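Local coordinates for protein ribose-5-phosphate isomerase RpiB (Thermotoga maritima, PDB 1O1X) that probably interconverts ribose 5-phosphate and ribulose 5-phosphate as a sugar-phosphate isomerase, at residues Lys59-Val62 / Gln63-Ser67; Arg121-Gly124 / Ala125-Phe129; Trp130-Asp133 / Thr134-Thr138. All blocks are in the same frame, centred on the assembly; numbering follows the deposited sequence.

Interaction 1: residues Lys59-Val62 / Gln63-Ser67; sequences KKVV and QSILS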
loop_
_atom_site.group_PDB
_atom_site.type_symbol
_atom_site.label_atom_id
_atom_site.label_comp_id
_atom_site.label_asym_id
_atom_site.label_seq_id
_atom_site.Cartn_x
_atom_site.Cartn_y
_atom_site.Cartn_z
ATOM N N LYS A 59 -24.531 -9.936 2.722
ATOM C CA LYS A 59 -25.954 -9.863 2.397
ATOM C C LYS A 59 -26.719 -9.064 3.441
ATOM O O LYS A 59 -27.659 -8.336 3.101
ATOM C CB LYS A 59 -26.601 -11.255 2.324
ATOM C CG LYS A 59 -26.195 -12.077 1.134
ATOM C CD LYS A 59 -26.767 -13.488 1.252
ATOM C CE LYS A 59 -26.623 -14.211 -0.088
ATOM N NZ LYS A 59 -25.252 -14.750 -0.407
ATOM N N LYS A 60 -26.339 -9.202 4.696
ATOM C CA LYS A 60 -27.027 -8.475 5.776
ATOM C C LYS A 60 -26.831 -6.938 5.650
ATOM O O LYS A 60 -27.754 -6.165 5.854
ATOM C CB LYS A 60 -26.545 -8.943 7.151
ATOM C CG LYS A 60 -26.734 -10.435 7.432
ATOM C CD LYS A 60 -26.133 -10.852 8.751
ATOM C CE LYS A 60 -26.344 -12.371 9.069
ATOM N NZ LYS A 60 -27.774 -12.751 8.882
ATOM N N VAL A 61 -25.618 -6.514 5.366
ATOM C CA VAL A 61 -25.318 -5.086 5.168
ATOM C C VAL A 61 -25.967 -4.567 3.868
ATOM O O VAL A 61 -26.576 -3.492 3.842
ATOM C CB VAL A 61 -23.803 -4.790 5.204
ATOM C CG1 VAL A 61 -23.487 -3.359 4.745
ATOM C CG2 VAL A 61 -23.243 -4.999 6.600
ATOM N N VAL A 62 -25.868 -5.356 2.815
ATOM C CA VAL A 62 -26.525 -5.052 1.557
ATOM C C VAL A 62 -28.002 -4.823 1.745
ATOM O O VAL A 62 -28.552 -3.842 1.219
ATOM C CB VAL A 62 -26.272 -6.130 0.525
ATOM C CG1 VAL A 62 -27.241 -6.024 -0.633
ATOM C CG2 VAL A 62 -24.777 -6.059 0.040
ATOM N N GLN A 63 -28.662 -5.714 2.451
ATOM C CA GLN A 63 -30.098 -5.589 2.622
ATOM C C GLN A 63 -30.424 -4.268 3.350
ATOM O O GLN A 63 -31.380 -3.581 3.048
ATOM C CB GLN A 63 -30.611 -6.807 3.397
ATOM C CG GLN A 63 -31.975 -6.663 4.051
ATOM C CD GLN A 63 -33.067 -6.539 3.049
ATOM O OE1 GLN A 63 -32.941 -7.038 1.916
ATOM N NE2 GLN A 63 -34.155 -5.867 3.444
ATOM N N SER A 64 -29.603 -3.937 4.321
ATOM C CA SER A 64 -29.800 -2.733 5.096
ATOM C C SER A 64 -29.625 -1.454 4.232
ATOM O O SER A 64 -30.412 -0.503 4.344
ATOM C CB SER A 64 -28.880 -2.784 6.314
ATOM O OG SER A 64 -29.137 -1.669 7.112
ATOM N N ILE A 65 -28.652 -1.459 3.320
ATOM C CA ILE A 65 -28.449 -0.342 2.405
ATOM C C ILE A 65 -29.587 -0.254 1.381
ATOM O O ILE A 65 -30.159 0.824 1.159
ATOM C CB ILE A 65 -27.099 -0.462 1.689
ATOM C CG1 ILE A 65 -25.915 -0.308 2.650
ATOM C CG2 ILE A 65 -26.990 0.519 0.543
ATOM C CD1 ILE A 65 -25.930 0.966 3.505
ATOM N N LEU A 66 -29.939 -1.376 0.759
ATOM C CA LEU A 66 -31.001 -1.388 -0.248
ATOM C C LEU A 66 -32.372 -1.039 0.318
ATOM O O LEU A 66 -33.204 -0.477 -0.393
ATOM C CB LEU A 66 -31.074 -2.744 -0.973
ATOM C CG LEU A 66 -29.836 -3.092 -1.788
ATOM C CD1 LEU A 66 -30.060 -4.422 -2.462
ATOM C CD2 LEU A 66 -29.507 -2.036 -2.837
ATOM N N SER A 67 -32.608 -1.352 1.575
ATOM C CA SER A 67 -33.877 -1.008 2.252
ATOM C C SER A 67 -33.893 0.435 2.829
ATOM O O SER A 67 -34.829 0.821 3.497
ATOM C CB SER A 67 -34.178 -2.007 3.365
ATOM O OG SER A 67 -33.261 -1.851 4.408
#
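With chi1 at 164°, V62 carries CG1 to the side away from its own N, next to the carbonyl carbon, while L66, one helical turn on, sets CG anti to its own carbonyl carbon (chi1 -64°) and then runs out extended. With these torsions the two side chains lie alongside each other and point the same way, V62 CG1 meeting L66 CD1 at 3.7 Å. L66 CG also lies close to the preceding turn, 3.4 Å from V62 O. That same oxygen receives the L66 amide almost head-on: L66 N to V62 O is 2.9 Å, with an N-H...O angle of 174°. V61 and I65 repeat the spacing on another side of the helix but touch more loosely, CG1 to CG1 at 4.4 Å. Backbone bonds from Q63 N to K59 O, from S64 N to K60 O and from I65 N to V61 O complete the i to i+4 ladder, the second of them longer at 3.3 Å. Around this turn, V62 and K59 pack on Y90, while V61 and S64 touch A18 and A16 of strand 14-18. This is the C-terminal part of helix 54-66, an amphipathic alpha-helix laid on the parallel sheet of a Rossmann-like alpha/beta fold.

Interaction 2: residues Arg121-Gly124 / Ala125-Phe129; sequences RLIG and AELAF
I123 reaches the first turn of the helix with two branches. Its CD1 comes up against the methyl of A128, CD1 to CB 3.7 Å, while its CG2 meets CD2 of L127 at 3.9 Å, the I123 and L127 side chains crossing at about a right angle. The first torsion explains this split: CG1 sits between the backbone N and the carbonyl carbon (chi1 63°), an uncommon setting for isoleucine in helices, and the extended chain beyond it carries CD1 to A128. Next to these methyls the backbone closes the turn. A128 N donates to G124 O over 2.9 Å with an N-H...O angle of 167°, approaching in the carbonyl plane, and the methyl of A128 lies 3.6 Å from the same oxygen. One residue further on, F129 N bonds to A125 O, and the F129 ring sets one face over that oxygen, which is offset toward the ring's rim. Further out, L26 of helix 24-36 packs on I123, A125 and A128, and F129 stacks on Y33. The third subunit takes backbone hydrogen bonds with L122 and G124, and L127 meets F100 of the fourth subunit. The loop runs from R121, predicted to bind D-ribulose 5-phosphate and backbone-bonded to G78 of the probable substrate site, to G124, the N-cap of helix 125-137 at the subunit interface.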
loop_
_atom_site.group_PDB
_atom_site.type_symbol
_atom_site.label_atom_id
_atom_site.label_comp_id
_atom_site.label_asym_id
_atom_site.label_seq_id
_atom_site.Cartn_x
_atom_site.Cartn_y
_atom_site.Cartn_z
ATOM N N ARG A 121 -6.980 -8.126 8.074
ATOM C CA ARG A 121 -5.650 -8.620 8.408
ATOM C C ARG A 121 -4.506 -7.837 7.803
ATOM O O ARG A 121 -3.355 -8.147 8.087
ATOM C CB ARG A 121 -5.493 -10.053 7.914
ATOM C CG ARG A 121 -6.482 -11.007 8.456
ATOM C CD ARG A 121 -6.494 -11.132 9.929
ATOM N NE ARG A 121 -6.756 -12.523 10.270
ATOM C CZ ARG A 121 -6.866 -12.968 11.495
ATOM N NH1 ARG A 121 -6.731 -12.128 12.534
ATOM N NH2 ARG A 121 -7.109 -14.268 11.685
ATOM N N LEU A 122 -4.801 -6.900 6.912
ATOM C CA LEU A 122 -3.789 -6.223 6.146
ATOM C C LEU A 122 -3.471 -4.820 6.686
ATOM O O LEU A 122 -2.325 -4.401 6.612
ATOM C CB LEU A 122 -4.179 -6.112 4.687
ATOM C CG LEU A 122 -4.420 -7.406 3.905
ATOM C CD1 LEU A 122 -4.708 -7.017 2.475
ATOM C CD2 LEU A 122 -3.304 -8.392 3.991
ATOM N N ILE A 123 -4.475 -4.092 7.188
ATOM C CA ILE A 123 -4.253 -2.742 7.662
ATOM C C ILE A 123 -4.372 -2.615 9.172
ATOM O O ILE A 123 -5.041 -3.387 9.851
ATOM C CB ILE A 123 -5.164 -1.667 6.991
ATOM C CG1 ILE A 123 -6.638 -1.914 7.292
ATOM C CG2 ILE A 123 -4.862 -1.556 5.484
ATOM C CD1 ILE A 123 -7.506 -0.683 6.811
ATOM N N GLY A 124 -3.729 -1.575 9.658
ATOM C CA GLY A 124 -3.781 -1.184 11.046
ATOM C C GLY A 124 -5.043 -0.422 11.343
ATOM O O GLY A 124 -5.633 0.221 10.487
ATOM N N ALA A 125 -5.447 -0.489 12.585
ATOM C CA ALA A 125 -6.628 0.166 13.050
ATOM C C ALA A 125 -6.607 1.669 12.842
ATOM O O ALA A 125 -7.592 2.235 12.380
ATOM C CB ALA A 125 -6.804 -0.161 14.481
ATOM N N GLU A 126 -5.512 2.342 13.153
ATOM C CA GLU A 126 -5.508 3.795 13.013
ATOM C C GLU A 126 -5.619 4.200 11.518
ATOM O O GLU A 126 -6.339 5.143 11.170
ATOM C CB GLU A 126 -4.288 4.421 13.682
ATOM C CG GLU A 126 -3.969 5.839 13.210
ATOM C CD GLU A 126 -4.214 6.954 14.223
ATOM O OE1 GLU A 126 -5.406 7.311 14.441
ATOM O OE2 GLU A 126 -3.196 7.540 14.724
ATOM N N LEU A 127 -4.975 3.450 10.633
ATOM C CA LEU A 127 -5.182 3.686 9.200
ATOM C C LEU A 127 -6.628 3.461 8.784
ATOM O O LEU A 127 -7.186 4.242 7.987
ATOM C CB LEU A 127 -4.241 2.832 8.363
ATOM C CG LEU A 127 -4.351 2.934 6.838
ATOM C CD1 LEU A 127 -4.080 4.355 6.415
ATOM C CD2 LEU A 127 -3.362 1.992 6.145
ATOM N N ALA A 128 -7.225 2.371 9.260
ATOM C CA ALA A 128 -8.655 2.085 9.025
ATOM C C ALA A 128 -9.533 3.255 9.468
ATOM O O ALA A 128 -10.456 3.621 8.785
ATOM C CB ALA A 128 -9.071 0.822 9.789
ATOM N N PHE A 129 -9.258 3.821 10.633
ATOM C CA PHE A 129 -10.026 4.966 11.135
ATOM C C PHE A 129 -9.939 6.186 10.193
ATOM O O PHE A 129 -10.962 6.843 9.940
ATOM C CB PHE A 129 -9.587 5.401 12.558
ATOM C CG PHE A 129 -9.715 4.330 13.639
ATOM C CD1 PHE A 129 -10.508 3.177 13.484
ATOM C CD2 PHE A 129 -9.019 4.498 14.835
ATOM C CE1 PHE A 129 -10.561 2.225 14.483
ATOM C CE2 PHE A 129 -9.089 3.543 15.854
ATOM C CZ PHE A 129 -9.845 2.427 15.684
#

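Interaction 3: residues Trp130-Asp133 / Thr134-Thr138; sequences WIVD and TFLST
V132 and L136 stand side by side and point the same way, one turn apart, with V132 CG1 4.0 Å from L136 CD1. L136 CG lies 3.4 Å from V132 O, close by the bond that L136 N makes to that oxygen. This apolar strip faces helix 24-36, where V30 and L34 pack against V132 and L34 also against L136. T134 carries a hydroxyl where L136 carries CG. Its OG1 lies anti to the carbonyl carbon (chi1 -61°), which swings the hydroxyl back along the helix to donate to W130 O at 2.9 Å. T134 N donates to the same oxygen at 3.1 Å, the two donors arriving from opposite faces of the carbonyl plane, so a single acceptor is gripped twice. A valine in place of T134 would probably keep much of the bulk against P101 and R105 of the same chain but leave W130 O with the amide alone, and the side chain less firmly fixed in rotation. S137 uses the same idea nearer the helix end: its OG, set between N and the carbonyl carbon (chi1 67°), donates to D133 O at 2.7 Å. T138 OG1 then reaches T134 O at 2.6 Å, opposite in face to S137 N. D133 sends its carboxylate elsewhere, OD2 bonding to Y33 OH. The indole of W130 leads away from this turn to the assembly, where R105 of the fourth subunit makes a cation-pi contact with it, while F135 meets the ring of F72 with planes at about 70°. Hydroxyls bonded to carbonyls one turn back are a familiar feature of Ser and Thr in alpha-helices, and here they accompany the final turns of helix 125-137 as it packs on the parallel sheet of the Rossmann-like fold.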
loop_
_atom_site.group_PDB
_atom_site.type_symbol
_atom_site.label_atom_id
_atom_site.label_comp_id
_atom_site.label_asym_id
_atom_site.label_seq_id
_atom_site.Cartn_x
_atom_site.Cartn_y
_atom_site.Cartn_z
ATOM N N TRP A 130 -8.741 6.479 9.672
ATOM C CA TRP A 130 -8.581 7.544 8.704
ATOM C C TRP A 130 -9.352 7.273 7.421
ATOM O O TRP A 130 -9.921 8.209 6.830
ATOM C CB TRP A 130 -7.123 7.795 8.293
ATOM C CG TRP A 130 -6.190 8.096 9.401
ATOM C CD1 TRP A 130 -6.486 8.557 10.644
ATOM C CD2 TRP A 130 -4.763 7.933 9.353
ATOM N NE1 TRP A 130 -5.328 8.634 11.388
ATOM C CE2 TRP A 130 -4.263 8.244 10.620
ATOM C CE3 TRP A 130 -3.878 7.484 8.379
ATOM C CZ2 TRP A 130 -2.899 8.158 10.933
ATOM C CZ3 TRP A 130 -2.524 7.418 8.672
ATOM C CH2 TRP A 130 -2.052 7.739 9.943
ATOM N N ILE A 131 -9.357 6.017 6.979
ATOM C CA ILE A 131 -10.092 5.635 5.769
ATOM C C ILE A 131 -11.587 5.835 5.997
ATOM O O ILE A 131 -12.287 6.415 5.144
ATOM C CB ILE A 131 -9.761 4.176 5.329
ATOM C CG1 ILE A 131 -8.281 4.051 4.916
ATOM C CG2 ILE A 131 -10.646 3.698 4.189
ATOM C CD1 ILE A 131 -7.807 2.613 4.809
ATOM N N VAL A 132 -12.067 5.393 7.147
ATOM C CA VAL A 132 -13.478 5.538 7.528
ATOM C C VAL A 132 -13.887 7.017 7.581
ATOM O O VAL A 132 -14.925 7.382 7.040
ATOM C CB VAL A 132 -13.769 4.839 8.881
ATOM C CG1 VAL A 132 -15.139 5.253 9.448
ATOM C CG2 VAL A 132 -13.688 3.326 8.749
ATOM N N ASP A 133 -13.073 7.863 8.224
ATOM C CA ASP A 133 -13.357 9.292 8.349
ATOM C C ASP A 133 -13.455 9.945 6.958
ATOM O O ASP A 133 -14.348 10.752 6.700
ATOM C CB ASP A 133 -12.249 10.026 9.086
ATOM C CG ASP A 133 -12.227 9.767 10.592
ATOM O OD1 ASP A 133 -13.160 9.176 11.163
ATOM O OD2 ASP A 133 -11.251 10.181 11.252
ATOM N N THR A 134 -12.545 9.582 6.070
ATOM C CA THR A 134 -12.564 10.093 4.692
ATOM C C THR A 134 -13.822 9.646 3.922
ATOM O O THR A 134 -14.494 10.446 3.251
ATOM C CB THR A 134 -11.311 9.602 3.975
ATOM O OG1 THR A 134 -10.169 10.108 4.667
ATOM C CG2 THR A 134 -11.223 10.159 2.565
ATOM N N PHE A 135 -14.143 8.352 4.049
ATOM C CA PHE A 135 -15.308 7.777 3.413
ATOM C C PHE A 135 -16.597 8.489 3.843
ATOM O O PHE A 135 -17.437 8.801 3.017
ATOM C CB PHE A 135 -15.409 6.275 3.735
ATOM C CG PHE A 135 -16.336 5.521 2.828
ATOM C CD1 PHE A 135 -15.892 5.071 1.579
ATOM C CD2 PHE A 135 -17.633 5.224 3.218
ATOM C CE1 PHE A 135 -16.733 4.320 0.757
ATOM C CE2 PHE A 135 -18.479 4.492 2.363
ATOM C CZ PHE A 135 -18.028 4.053 1.157
ATOM N N LEU A 136 -16.736 8.747 5.141
ATOM C CA LEU A 136 -17.953 9.313 5.670
ATOM C C LEU A 136 -18.036 10.812 5.479
ATOM O O LEU A 136 -19.099 11.405 5.655
ATOM C CB LEU A 136 -18.084 8.973 7.160
ATOM C CG LEU A 136 -18.255 7.500 7.489
ATOM C CD1 LEU A 136 -18.535 7.311 9.007
ATOM C CD2 LEU A 136 -19.327 6.900 6.691
ATOM N N SER A 137 -16.947 11.466 5.128
ATOM C CA SER A 137 -16.995 12.900 5.054
ATOM C C SER A 137 -16.816 13.435 3.647
ATOM O O SER A 137 -16.770 14.637 3.454
ATOM C CB SER A 137 -15.988 13.492 6.061
ATOM O OG SER A 137 -14.706 13.158 5.638
ATOM N N THR A 138 -16.747 12.574 2.632
ATOM C CA THR A 138 -16.538 13.015 1.252
ATOM C C THR A 138 -17.841 12.941 0.448
ATOM O O THR A 138 -18.470 11.873 0.358
ATOM C CB THR A 138 -15.497 12.116 0.572
ATOM O OG1 THR A 138 -14.254 12.194 1.281
ATOM C CG2 THR A 138 -15.176 12.577 -0.880
#

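From the N terminus, interaction 1 comes first, in the later turns of helix 54-66, which it sets against strand 14-18. Interaction 2 opens well after it, where the loop leaving strand 115-117 turns into helix 125-137, and interaction 3 follows directly in the same helix. All three are local and lie in series; none nests in or crosses another, and none closes a long loop. Interactions 2 and 3 touch, I123 CD1 lying 3.9 Å from I131 CD1, so the loop before the helix packs on its middle. Both join helix 125-137 to helix 24-36, and interaction 3 also to strand 115-117. Interaction 1 stands on the opposite side of the chain's centre from both.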